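PDB 5C3U: L-serine ammonia-lyase from Rhizomucor miehei CAU432, which belongs to the pyridoxal-phosphate dependent enzymes and holds pyridoxal-5'-phosphate in a pocket within its mixed alpha/beta fold. Local coordinates for residues 98-103 against 107-112; 177-180 against 184-187; 202-207 against 211-216. All blocks are in the same frame, centred on the assembly; numbering follows the deposited sequence. Where two conformers were deposited one is given.

Contact 1: residues 98-103 against 107-112; sequences IVVPKA and RICQSI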
loop_
_atom_site.group_PDB
_atom_site.type_symbol
_atom_site.label_atom_id
_atom_site.label_comp_id
_atom_site.label_asym_id
_atom_site.label_seq_id
_atom_site.Cartn_x
_atom_site.Cartn_y
_atom_site.Cartn_z
ATOM N N ILE A 98 -9.179 12.914 12.789
ATOM C CA ILE A 98 -9.312 11.860 11.800
ATOM C C ILE A 98 -10.755 11.778 11.285
ATOM O O ILE A 98 -11.676 11.698 12.083
ATOM C CB ILE A 98 -8.882 10.491 12.394
ATOM C CG1 ILE A 98 -7.400 10.511 12.803
ATOM C CG2 ILE A 98 -9.196 9.359 11.419
ATOM C CD1 ILE A 98 -6.426 10.872 11.692
ATOM N N VAL A 99 -10.940 11.817 9.965
ATOM C CA VAL A 99 -12.282 11.625 9.386
ATOM C C VAL A 99 -12.363 10.269 8.663
ATOM O O VAL A 99 -11.489 9.918 7.836
ATOM C CB VAL A 99 -12.652 12.772 8.403
ATOM C CG1 VAL A 99 -14.079 12.621 7.874
ATOM C CG2 VAL A 99 -12.495 14.121 9.094
ATOM N N VAL A 100 -13.437 9.530 8.926
ATOM C CA VAL A 100 -13.657 8.255 8.223
ATOM C C VAL A 100 -15.105 8.250 7.698
ATOM O O VAL A 100 -15.933 9.006 8.228
ATOM C CB VAL A 100 -13.381 7.053 9.138
ATOM C CG1 VAL A 100 -11.968 7.127 9.759
ATOM C CG2 VAL A 100 -14.440 6.943 10.226
ATOM N N PRO A 101 -15.392 7.468 6.625
ATOM C CA PRO A 101 -16.743 7.455 6.059
ATOM C C PRO A 101 -17.754 6.977 7.073
ATOM O O PRO A 101 -17.403 6.240 8.009
ATOM C CB PRO A 101 -16.646 6.445 4.906
ATOM C CG PRO A 101 -15.208 6.440 4.515
ATOM C CD PRO A 101 -14.442 6.713 5.785
ATOM N N LYS A 102 -19.003 7.403 6.879
ATOM C CA LYS A 102 -20.098 7.098 7.803
ATOM C C LYS A 102 -20.193 5.629 8.207
ATOM O O LYS A 102 -20.502 5.340 9.358
ATOM C CB LYS A 102 -21.437 7.573 7.219
ATOM N N ALA A 103 -19.911 4.714 7.278
ATOM C CA ALA A 103 -20.106 3.275 7.522
ATOM C C ALA A 103 -18.830 2.448 7.805
ATOM O O ALA A 103 -18.800 1.238 7.561
ATOM C CB ALA A 103 -20.887 2.669 6.363
ATOM N N ARG A 107 -13.749 -1.788 14.140
ATOM C CA ARG A 107 -12.424 -1.919 14.758
ATOM C C ARG A 107 -11.450 -0.834 14.321
ATOM O O ARG A 107 -10.566 -0.442 15.080
ATOM C CB ARG A 107 -11.846 -3.313 14.549
ATOM C CG ARG A 107 -12.313 -4.249 15.645
ATOM C CD ARG A 107 -11.991 -5.706 15.372
ATOM N NE ARG A 107 -12.588 -6.536 16.425
ATOM C CZ ARG A 107 -13.826 -7.033 16.386
ATOM N NH1 ARG A 107 -14.614 -6.811 15.336
ATOM N NH2 ARG A 107 -14.280 -7.763 17.398
ATOM N N ILE A 108 -11.621 -0.350 13.095
ATOM C CA ILE A 108 -10.871 0.803 12.639
ATOM C C ILE A 108 -11.199 1.994 13.546
ATOM O O ILE A 108 -10.284 2.664 14.046
ATOM C CB ILE A 108 -11.154 1.092 11.145
ATOM C CG1 ILE A 108 -10.642 -0.077 10.293
ATOM C CG2 ILE A 108 -10.533 2.421 10.715
ATOM C CD1 ILE A 108 -10.652 0.169 8.794
ATOM N N CYS A 109 -12.497 2.212 13.784
ATOM C CA CYS A 109 -12.993 3.295 14.629
ATOM C C CYS A 109 -12.491 3.163 16.058
ATOM O O CYS A 109 -12.035 4.144 16.656
ATOM C CB CYS A 109 -14.520 3.364 14.595
ATOM S SG CYS A 109 -15.174 3.851 12.971
ATOM N N GLN A 110 -12.532 1.940 16.584
ATOM C CA GLN A 110 -12.100 1.707 17.964
ATOM C C GLN A 110 -10.602 1.963 18.127
ATOM O O GLN A 110 -10.173 2.516 19.139
ATOM C CB GLN A 110 -12.426 0.285 18.419
ATOM C CG GLN A 110 -12.035 0.009 19.868
ATOM C CD GLN A 110 -12.741 0.931 20.853
ATOM O OE1 GLN A 110 -13.932 0.772 21.130
ATOM N NE2 GLN A 110 -12.007 1.899 21.390
ATOM N N SER A 111 -9.814 1.546 17.133
ATOM C CA SER A 111 -8.367 1.739 17.188
ATOM C C SER A 111 -8.030 3.207 17.240
ATOM O O SER A 111 -7.133 3.615 17.990
ATOM C CB SER A 111 -7.668 1.121 15.978
ATOM O OG SER A 111 -7.712 -0.281 16.060
ATOM N N ILE A 112 -8.731 3.994 16.415
ATOM C CA ILE A 112 -8.495 5.428 16.347
ATOM C C ILE A 112 -8.872 6.125 17.657
ATOM O O ILE A 112 -8.146 6.989 18.142
ATOM C CB ILE A 112 -9.221 6.057 15.143
ATOM C CG1 ILE A 112 -8.682 5.456 13.838
ATOM C CG2 ILE A 112 -9.068 7.577 15.152
ATOM C CD1 ILE A 112 -9.578 5.706 12.652
#

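Contact 2: residues 177-180 against 184-187; sequences CPVG and LLNG. With PLP (pyridoxal-5'-phosphate), chain B.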
loop_
_atom_site.group_PDB
_atom_site.type_symbol
_atom_site.label_atom_id
_atom_site.label_comp_id
_atom_site.label_asym_id
_atom_site.label_seq_id
_atom_site.Cartn_x
_atom_site.Cartn_y
_atom_site.Cartn_z
ATOM N N CYS A 177 4.203 -4.929 -6.785
ATOM C CA CYS A 177 3.889 -3.784 -5.927
ATOM C C CYS A 177 2.469 -3.270 -6.251
ATOM O O CYS A 177 2.208 -2.819 -7.366
ATOM C CB CYS A 177 4.930 -2.682 -6.124
ATOM S SG CYS A 177 4.650 -1.163 -5.181
ATOM N N PRO A 178 1.556 -3.336 -5.282
ATOM C CA PRO A 178 0.209 -2.759 -5.494
ATOM C C PRO A 178 0.298 -1.243 -5.679
ATOM O O PRO A 178 1.146 -0.610 -5.028
ATOM C CB PRO A 178 -0.548 -3.075 -4.182
ATOM C CG PRO A 178 0.460 -3.636 -3.262
ATOM C CD PRO A 178 1.777 -3.826 -3.910
ATOM N N VAL A 179 -0.527 -0.674 -6.577
ATOM C CA VAL A 179 -0.553 0.789 -6.814
ATOM C C VAL A 179 -1.935 1.403 -6.568
ATOM O O VAL A 179 -2.928 0.976 -7.176
ATOM C CB VAL A 179 -0.041 1.158 -8.252
ATOM C CG1 VAL A 179 -0.106 2.673 -8.481
ATOM C CG2 VAL A 179 1.384 0.667 -8.428
ATOM N N GLY A 180 -1.991 2.371 -5.638
ATOM C CA GLY A 180 -3.148 3.247 -5.410
ATOM C C GLY A 180 -2.840 4.601 -6.015
ATOM O O GLY A 180 -3.055 4.809 -7.211
ATOM N N LEU A 184 3.914 4.203 -2.691
ATOM C CA LEU A 184 4.741 3.017 -2.429
ATOM C C LEU A 184 5.587 2.713 -3.653
ATOM O O LEU A 184 6.806 2.535 -3.552
ATOM C CB LEU A 184 3.866 1.824 -2.056
ATOM C CG LEU A 184 4.577 0.500 -1.810
ATOM C CD1 LEU A 184 5.624 0.598 -0.702
ATOM C CD2 LEU A 184 3.519 -0.564 -1.496
ATOM N N LEU A 185 4.928 2.704 -4.802
ATOM C CA LEU A 185 5.607 2.567 -6.074
ATOM C C LEU A 185 6.830 3.488 -6.188
ATOM O O LEU A 185 7.928 3.025 -6.507
ATOM C CB LEU A 185 4.647 2.805 -7.231
ATOM C CG LEU A 185 5.350 2.711 -8.589
ATOM C CD1 LEU A 185 5.918 1.304 -8.795
ATOM C CD2 LEU A 185 4.445 3.122 -9.737
ATOM N N ASN A 186 6.624 4.781 -5.953
ATOM C CA ASN A 186 7.721 5.766 -6.012
ATOM C C ASN A 186 8.863 5.427 -5.058
ATOM O O ASN A 186 10.033 5.506 -5.432
ATOM C CB ASN A 186 7.204 7.197 -5.731
ATOM C CG ASN A 186 6.179 7.681 -6.756
ATOM O OD1 ASN A 186 5.994 7.076 -7.818
ATOM N ND2 ASN A 186 5.493 8.777 -6.430
ATOM N N GLY A 187 8.531 5.073 -3.813
ATOM C CA GLY A 187 9.567 4.669 -2.871
ATOM C C GLY A 187 10.326 3.423 -3.334
ATOM O O GLY A 187 11.547 3.337 -3.195
HETATM N N1 PLP B . -1.841 -1.621 -0.171
HETATM C C2 PLP B . -2.251 -1.158 1.024
HETATM C C2A PLP B . -2.885 -2.060 2.055
HETATM C C3 PLP B . -2.090 0.266 1.326
HETATM O O3 PLP B . -2.494 0.766 2.536
HETATM C C4 PLP B . -1.449 1.105 0.291
HETATM C C4A PLP B . -1.231 2.536 0.553
HETATM C C5 PLP B . -1.036 0.487 -0.996
HETATM C C6 PLP B . -1.260 -0.885 -1.146
HETATM C C5A PLP B . -0.378 1.293 -2.118
HETATM O O4P PLP B . -0.724 2.663 -1.956
HETATM P P PLP B . -0.144 3.943 -2.762
HETATM O O1P PLP B . 1.093 4.404 -2.074
HETATM O O2P PLP B . 0.051 3.556 -4.239
HETATM O O3P PLP B . -1.310 4.852 -2.589
HETATM O O HOH W 1 2.142 2.228 -5.050
#

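Contact 3: residues 202-207 against 211-216; sequences VIAVET and NAFQAS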
loop_
_atom_site.group_PDB
_atom_site.type_symbol
_atom_site.label_atom_id
_atom_site.label_comp_id
_atom_site.label_asym_id
_atom_site.label_seq_id
_atom_site.Cartn_x
_atom_site.Cartn_y
_atom_site.Cartn_z
ATOM N N VAL A 202 9.628 -3.646 -11.737
ATOM C CA VAL A 202 8.569 -3.562 -10.748
ATOM C C VAL A 202 7.272 -3.825 -11.502
ATOM O O VAL A 202 6.991 -3.181 -12.514
ATOM C CB VAL A 202 8.524 -2.185 -10.035
ATOM C CG1 VAL A 202 7.382 -2.146 -9.035
ATOM C CG2 VAL A 202 9.851 -1.887 -9.349
ATOM N N ILE A 203 6.505 -4.814 -11.042
ATOM C CA ILE A 203 5.209 -5.048 -11.603
ATOM C C ILE A 203 4.238 -4.264 -10.737
ATOM O O ILE A 203 4.075 -4.552 -9.536
ATOM C CB ILE A 203 4.905 -6.557 -11.700
ATOM C CG1 ILE A 203 5.970 -7.185 -12.597
ATOM C CG2 ILE A 203 3.516 -6.789 -12.285
ATOM C CD1 ILE A 203 6.302 -8.607 -12.245
ATOM N N ALA A 204 3.625 -3.259 -11.359
ATOM C CA ALA A 204 2.750 -2.311 -10.672
ATOM C C ALA A 204 1.321 -2.789 -10.849
ATOM O O ALA A 204 0.765 -2.660 -11.924
ATOM C CB ALA A 204 2.919 -0.908 -11.256
ATOM N N VAL A 205 0.700 -3.300 -9.780
ATOM C CA VAL A 205 -0.596 -3.958 -9.919
ATOM C C VAL A 205 -1.754 -3.098 -9.399
ATOM O O VAL A 205 -1.671 -2.521 -8.330
ATOM C CB VAL A 205 -0.607 -5.369 -9.268
ATOM C CG1 VAL A 205 -0.133 -5.313 -7.821
ATOM C CG2 VAL A 205 -1.995 -5.996 -9.356
ATOM N N GLU A 206 -2.833 -3.044 -10.172
ATOM C CA GLU A 206 -4.062 -2.344 -9.819
ATOM C C GLU A 206 -5.211 -3.311 -10.106
ATOM O O GLU A 206 -4.990 -4.399 -10.645
ATOM C CB GLU A 206 -4.224 -1.081 -10.706
ATOM C CG GLU A 206 -3.300 0.086 -10.352
ATOM C CD GLU A 206 -3.410 1.259 -11.329
ATOM O OE1 GLU A 206 -3.212 1.044 -12.553
ATOM O OE2 GLU A 206 -3.693 2.397 -10.872
ATOM N N THR A 207 -6.424 -2.931 -9.732
ATOM C CA THR A 207 -7.603 -3.689 -10.151
ATOM C C THR A 207 -8.274 -2.915 -11.261
ATOM O O THR A 207 -8.113 -1.698 -11.335
ATOM C CB THR A 207 -8.636 -3.912 -9.021
ATOM O OG1 THR A 207 -9.156 -2.650 -8.583
ATOM C CG2 THR A 207 -8.024 -4.710 -7.853
ATOM N N ASN A 211 -7.830 1.997 -12.292
ATOM C CA ASN A 211 -6.538 1.705 -12.887
ATOM C C ASN A 211 -5.813 2.956 -13.398
ATOM O O ASN A 211 -5.236 2.957 -14.499
ATOM C CB ASN A 211 -6.711 0.638 -13.991
ATOM C CG ASN A 211 -7.347 1.189 -15.264
ATOM O OD1 ASN A 211 -8.203 2.084 -15.227
ATOM N ND2 ASN A 211 -6.941 0.637 -16.402
ATOM N N ALA A 212 -5.828 4.027 -12.590
ATOM C CA ALA A 212 -5.280 5.320 -13.054
ATOM C C ALA A 212 -3.812 5.243 -13.472
ATOM O O ALA A 212 -3.411 5.884 -14.454
ATOM C CB ALA A 212 -5.488 6.419 -12.013
ATOM N N PHE A 213 -3.010 4.459 -12.765
ATOM C CA PHE A 213 -1.604 4.340 -13.149
ATOM C C PHE A 213 -1.442 3.730 -14.536
ATOM O O PHE A 213 -0.758 4.302 -15.397
ATOM C CB PHE A 213 -0.773 3.537 -12.150
ATOM C CG PHE A 213 0.675 3.422 -12.548
ATOM C CD1 PHE A 213 1.497 4.547 -12.552
ATOM C CD2 PHE A 213 1.208 2.206 -12.962
ATOM C CE1 PHE A 213 2.836 4.458 -12.944
ATOM C CE2 PHE A 213 2.548 2.107 -13.342
ATOM C CZ PHE A 213 3.366 3.236 -13.323
ATOM N N GLN A 214 -2.106 2.590 -14.743
ATOM C CA GLN A 214 -2.055 1.875 -16.010
ATOM C C GLN A 214 -2.564 2.759 -17.140
ATOM O O GLN A 214 -1.924 2.812 -18.199
ATOM C CB GLN A 214 -2.900 0.600 -15.912
ATOM C CG GLN A 214 -2.957 -0.213 -17.201
ATOM C CD GLN A 214 -3.735 -1.507 -17.011
ATOM O OE1 GLN A 214 -4.876 -1.497 -16.548
ATOM N NE2 GLN A 214 -3.118 -2.616 -17.359
ATOM N N ALA A 215 -3.707 3.431 -16.911
ATOM C CA ALA A 215 -4.288 4.358 -17.906
ATOM C C ALA A 215 -3.374 5.536 -18.200
ATOM O O ALA A 215 -3.257 5.954 -19.358
ATOM C CB ALA A 215 -5.658 4.865 -17.459
ATOM N N SER A 216 -2.716 6.058 -17.163
ATOM C CA SER A 216 -1.813 7.201 -17.314
ATOM C C SER A 216 -0.579 6.853 -18.134
ATOM O O SER A 216 -0.134 7.675 -18.978
ATOM C CB SER A 216 -1.451 7.770 -15.932
ATOM O OG SER A 216 -2.616 8.305 -15.336
#

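Contact 1: residues 98-103 against 107-112
I112 packs against both I98 and V100, and this is the dense part of the contact. Its two methyl-bearing branches divide the work. CD1 lies 3.9 Å from I98 CG2 and also reaches V100 CG1, which it meets tip to tip at 4.0 Å. The shorter branch, CG2, sits 4.0 Å from I98 CB, and here the two isoleucines cross at a slant. I98 turns CG2 toward the helix because that methyl stands anti to its backbone N (chi1 -62°).

The contact is looser at C109. Its SG comes no closer than 4.2 Å to V100 CG2. L119 of strand 118-121 touches both side chains, so a third element joins in here. The strand 98-100 and the helix 107-112 run nearly antiparallel, at 172°, with their axes 10.7 Å apart. They are the first strand and the helix of a beta-alpha-beta unit that ends in strand 118-121. Both strands of the unit belong to the parallel four-stranded sheet, and the helix connects them. No hydrogen bond crosses between the segments.

The outer face of the helix is different. R107 and Q110 are exposed, and S111 is partly so. S111 OG turns back to R107 O at 3.0 Å. That oxygen also takes the helical bond from S111 N, and the two donors reach it from opposite faces of its plane.

Contact 2: residues 177-180 against 184-187
C177 sets its SG against the side chain of L184, 3.8 Å from CG and 3.9 Å from CD2. The sulfur stands anti to the backbone N (chi1 178°), which carries it off the strand end toward the first turn of helix 183-194. It also lies close to the backbone of L185. Next to it, V179 and L185 pack with their branches at an angle. V179 CG2 is 4.1 Å from L185 CB and equally far from L185 CD2. The P178 ring touches L184 more loosely and turns its CB and CG to pyridoxal-5'-phosphate, with CB 3.8 Å from C6 of the pyridine ring.

No direct hydrogen bond joins the two segments. A water bridges them instead. It gives one hydrogen bond to P178 O and another to O2P of pyridoxal-5'-phosphate, and it accepts one from L185 N at 2.8 Å. The water thus links strand end, helix start and phosphate.

The phosphate ties the segments together as well. G180 N donates to O2P at 2.7 Å, with an N-H...O angle of 152°. L184 N donates to O1P at 2.9 Å and 153°. G181 N and G182 N, in the turn between, add further bonds. G180 brings its backbone N to the phosphate with no side chain in between. The helix dipole probably adds to the hold on the anionic group. A glycine-rich turn from a strand into a helix N terminus, cupping the phosphate with backbone N-H groups, is the phosphate-binding loop characteristic of pyridoxal-phosphate enzymes of this family.

Contact 3: residues 202-207 against 211-216
E206 points its carboxylate end-on at the start of helix 212-219 and grips two successive backbone N-H groups. OE1 accepts from Q214 N at 2.9 Å, with an N-H...O angle of 160°. OE2 accepts from F213 N, also at 2.9 Å and nearly as straight. Both donors come from the syn side and lie somewhat out of the carboxylate plane. This two-pronged hold fixes the rotation of the group. The side chain runs extended beyond CG, which carries the carboxylate from the strand to the helix N terminus. The acid is buried, and the helix N terminus would tend to stabilise its negative charge.

F213 and Q214 place their CB atoms beside the same carboxylate, while their ends go separate ways. The F213 ring swings toward A204, whose CB approaches CE2 obliquely at 3.7 Å. Q214 instead reaches back along the helix start. Its OE1 accepts from N211 ND2 at 3.0 Å, nearly straight (175°), with the partner in the N211 amide plane. N211 occupies the N-cap position, but its side chain makes no capping bond. The N-H groups of F213 and Q214 are taken by the glutamate of the strand.

The strand 202-207 and the helix part 212-216 cross at -116°, with their axes 8.6 Å apart. The F213 ring is also bordered by V179, by L185 of helix 183-194, and by V253 and P255 of the edge strand 253-258. On the far face of strand 202-207, helix 280-290 packs on I203 and V205.

Following the chain from the N terminus, contact 1 comes first. It closes the short turn between strand 95-100 and helix 106-114, in the parallel four-stranded sheet. Contact 2 closes the turn from strand 174-178 into helix 183-194, and contact 3 the turn from strand 202-207 into helix 212-219. The three are in series, and none nests in or crosses another. Contact 1 stands apart, with its nearest atoms about 16 Å from contact 2. Contacts 2 and 3 touch, because their strands are parallel neighbours in the six-stranded sheet. C177 N lies 2.8 Å from I203 O, a probable hydrogen bond, and V179 pairs likewise with V205.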